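Local structure of AAEL008620-PA odorant-binding protein (Aedes aegypti, 5V13) at residues 40-43 with 49-52. The protein binds juvenile hormone specifically in mosquito hemolymph, as a member of the odorant-binding protein family. Residues are numbered along the deposited sequence; the frame is centred on the assembly and turned at random.
Sequences SSAS and NWVK. With JH3 (methyl (2E,6E)-9-[(2R)-3,3-dimethyloxiran-2-yl]-3,7-dimethylnona-2,6-dienoate), chain E.
Ala42 and Trp50 face each other across a wide backbone gap, CA to CA 10.5 Å, between the loop before helix 44-51 and the last turn of that helix. The Trp50 indole spans this gap. Trp50 CG is anti to its own carbonyl carbon (chi1 -56°), which sends the six-membered ring out to the loop with its far edge. Ser40 meets that edge close to the ring plane, with OG 3.4 Å from Trp50 CH2. Ser40 CB also lies in the plane, 4.0 Å from Trp50 CZ3. The Ala42 methyl comes in obliquely, with CB 3.5 Å from Trp50 CH2. The contact is small, burying 97 Å² in all, and is made by side chains. The polar ends are held elsewhere: Ser40 OG hydrogen-bonds Glu60, and Trp50 NE1 hydrogen-bonds Ser61, both on helix 59-71. The Trp50 ring also stacks with Tyr64, on helix 59-71 too. The loop ends at Ser43, the N-cap of helix 44-51. On the ligand side, Trp50 O lies 3.5 Å from JH3 C4, and Val51 CG1 is 3.8 Å from JH3 C1. Trp50 thus links the interhelical loop to the wall of the juvenile hormone pocket, a ligand pocket enclosed by helices, as in the PBP/GOBP family.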
ATOM      1  N   SER B  40     -17.099  15.197 -21.286  1.00 22.51           N
ATOM      2  CA  SER B  40     -17.101  16.545 -21.840  1.00 21.35           C
ATOM      3  C   SER B  40     -16.493  16.568 -23.241  1.00 25.61           C
ATOM      4  O   SER B  40     -15.479  15.913 -23.508  1.00 25.83           O
ATOM      5  CB  SER B  40     -16.327  17.493 -20.923  1.00 20.21           C
ATOM      6  OG  SER B  40     -16.308  18.802 -21.457  1.00 27.64           O
ATOM      7  N   SER B  41     -17.108  17.344 -24.131  1.00 28.66           N
ATOM      8  CA  SER B  41     -16.566  17.594 -25.457  1.00 31.74           C
ATOM      9  C   SER B  41     -15.743  18.876 -25.526  1.00 32.92           C
ATOM     10  O   SER B  41     -15.433  19.338 -26.627  1.00 32.92           O
ATOM     11  CB  SER B  41     -17.698  17.653 -26.487  1.00 35.26           C
ATOM     12  OG  SER B  41     -18.656  18.633 -26.120  1.00 37.75           O
ATOM     13  N   ALA B  42     -15.380  19.455 -24.384  1.00 26.07           N
ATOM     14  CA  ALA B  42     -14.614  20.692 -24.367  1.00 21.23           C
ATOM     15  C   ALA B  42     -13.242  20.502 -25.019  1.00 28.77           C
ATOM     16  O   ALA B  42     -12.712  19.390 -25.112  1.00 28.92           O
ATOM     17  CB  ALA B  42     -14.445  21.188 -22.931  1.00 20.99           C
ATOM     18  N   SER B  43     -12.661  21.620 -25.455  1.00 26.24           N
ATOM     19  CA  SER B  43     -11.322  21.625 -26.028  1.00 25.36           C
ATOM     20  C   SER B  43     -10.296  21.126 -25.019  1.00 20.91           C
ATOM     21  O   SER B  43     -10.514  21.142 -23.806  1.00 18.48           O
ATOM     22  CB  SER B  43     -10.924  23.036 -26.459  1.00 29.03           C
ATOM     23  OG  SER B  43     -10.626  23.816 -25.305  1.00 29.79           O
ATOM     24  N   ASN B  49      -6.869  23.618 -18.277  1.00 19.63           N
ATOM     25  CA  ASN B  49      -7.209  24.558 -17.210  1.00 22.00           C
ATOM     26  C   ASN B  49      -7.938  23.868 -16.068  1.00 20.93           C
ATOM     27  O   ASN B  49      -7.749  24.225 -14.899  1.00 21.59           O
ATOM     28  CB  ASN B  49      -8.074  25.692 -17.752  1.00 22.48           C
ATOM     29  CG  ASN B  49      -7.318  26.593 -18.696  1.00 37.20           C
ATOM     30  OD1 ASN B  49      -6.140  26.886 -18.485  1.00 39.61           O
ATOM     31  ND2 ASN B  49      -7.994  27.043 -19.744  1.00 43.73           N
ATOM     32  N   TRP B  50      -8.794  22.891 -16.380  1.00 14.82           N
ATOM     33  CA  TRP B  50      -9.539  22.230 -15.313  1.00 13.58           C
ATOM     34  C   TRP B  50      -8.619  21.391 -14.434  1.00 20.50           C
ATOM     35  O   TRP B  50      -8.737  21.414 -13.202  1.00 18.64           O
ATOM     36  CB  TRP B  50     -10.650  21.350 -15.881  1.00 13.24           C
ATOM     37  CG  TRP B  50     -11.624  22.075 -16.790  1.00 17.62           C
ATOM     38  CD1 TRP B  50     -11.726  23.416 -16.986  1.00 15.28           C
ATOM     39  CD2 TRP B  50     -12.602  21.469 -17.637  1.00 13.87           C
ATOM     40  NE1 TRP B  50     -12.728  23.691 -17.894  1.00 20.17           N
ATOM     41  CE2 TRP B  50     -13.283  22.508 -18.302  1.00 18.62           C
ATOM     42  CE3 TRP B  50     -12.992  20.145 -17.873  1.00 13.50           C
ATOM     43  CZ2 TRP B  50     -14.306  22.262 -19.224  1.00 21.07           C
ATOM     44  CZ3 TRP B  50     -14.015  19.904 -18.786  1.00 20.73           C
ATOM     45  CH2 TRP B  50     -14.657  20.955 -19.446  1.00 18.65           C
ATOM     46  N   VAL B  51      -7.699  20.636 -15.039  1.00 17.54           N
ATOM     47  CA  VAL B  51      -6.835  19.791 -14.213  1.00 16.73           C
ATOM     48  C   VAL B  51      -5.819  20.599 -13.419  1.00 21.66           C
ATOM     49  O   VAL B  51      -5.173  20.041 -12.525  1.00 22.77           O
ATOM     50  CB  VAL B  51      -6.105  18.719 -15.051  1.00 16.52           C
ATOM     51  CG1 VAL B  51      -7.104  17.837 -15.786  1.00 20.74           C
ATOM     52  CG2 VAL B  51      -5.117  19.357 -16.030  1.00 18.11           C
ATOM     53  N   LYS B  52      -5.652  21.888 -13.726  1.00 18.10           N
ATOM     54  CA  LYS B  52      -4.891  22.822 -12.901  1.00 14.63           C
ATOM     55  C   LYS B  52      -5.782  23.585 -11.926  1.00 22.33           C
ATOM     56  O   LYS B  52      -5.361  24.612 -11.376  1.00 18.59           O
ATOM     57  CB  LYS B  52      -4.125  23.816 -13.780  1.00 17.37           C
ATOM     58  CG  LYS B  52      -3.036  23.202 -14.635  1.00 16.52           C
ATOM     59  CD  LYS B  52      -2.501  24.245 -15.613  1.00 29.70           C
ATOM     60  CE  LYS B  52      -1.487  23.652 -16.571  1.00 38.13           C
ATOM     61  NZ  LYS B  52      -1.216  24.595 -17.692  1.00 42.71           N
TER
HETATM   62  C1  JH3 E 301      -7.856  15.559 -12.884  1.00 19.20           C
HETATM   63  O2  JH3 E 301      -6.815  15.522 -12.253  1.00 26.63           O
HETATM   64  O1  JH3 E 301      -8.089  14.527 -13.863  1.00 26.28           O
HETATM   65  CM  JH3 E 301      -7.133  13.473 -13.987  1.00 26.40           C
HETATM   66  C2  JH3 E 301      -8.909  16.575 -12.699  1.00 17.52           C
HETATM   67  C3  JH3 E 301      -8.890  17.621 -11.869  1.00 12.87           C
HETATM   68  C3' JH3 E 301      -7.740  17.953 -10.958  1.00 17.41           C
HETATM   69  C4  JH3 E 301     -10.120  18.496 -11.862  1.00 13.64           C
HETATM   70  C5  JH3 E 301     -10.474  18.848 -10.420  1.00 16.25           C
HETATM   71  C6  JH3 E 301     -11.911  19.315 -10.357  1.00 14.03           C
HETATM   72  C7  JH3 E 301     -12.260  20.609 -10.381  1.00 15.23           C
HETATM   73  C7' JH3 E 301     -11.219  21.689 -10.516  1.00 16.95           C
HETATM   74  C8  JH3 E 301     -13.739  20.958 -10.300  1.00 19.48           C
HETATM   75  C9  JH3 E 301     -14.080  21.760  -9.033  1.00 18.61           C
HETATM   76  CA  JH3 E 301     -13.540  21.108  -7.762  1.00 16.96           C
HETATM   77  O3  JH3 E 301     -13.995  21.754  -6.552  1.00 16.80           O
HETATM   78  CB  JH3 E 301     -14.595  20.491  -6.846  1.00 17.52           C
HETATM   79  CB' JH3 E 301     -14.072  19.270  -6.080  1.00 14.96           C
HETATM   80  CC  JH3 E 301     -16.071  20.595  -7.198  1.00 20.65           C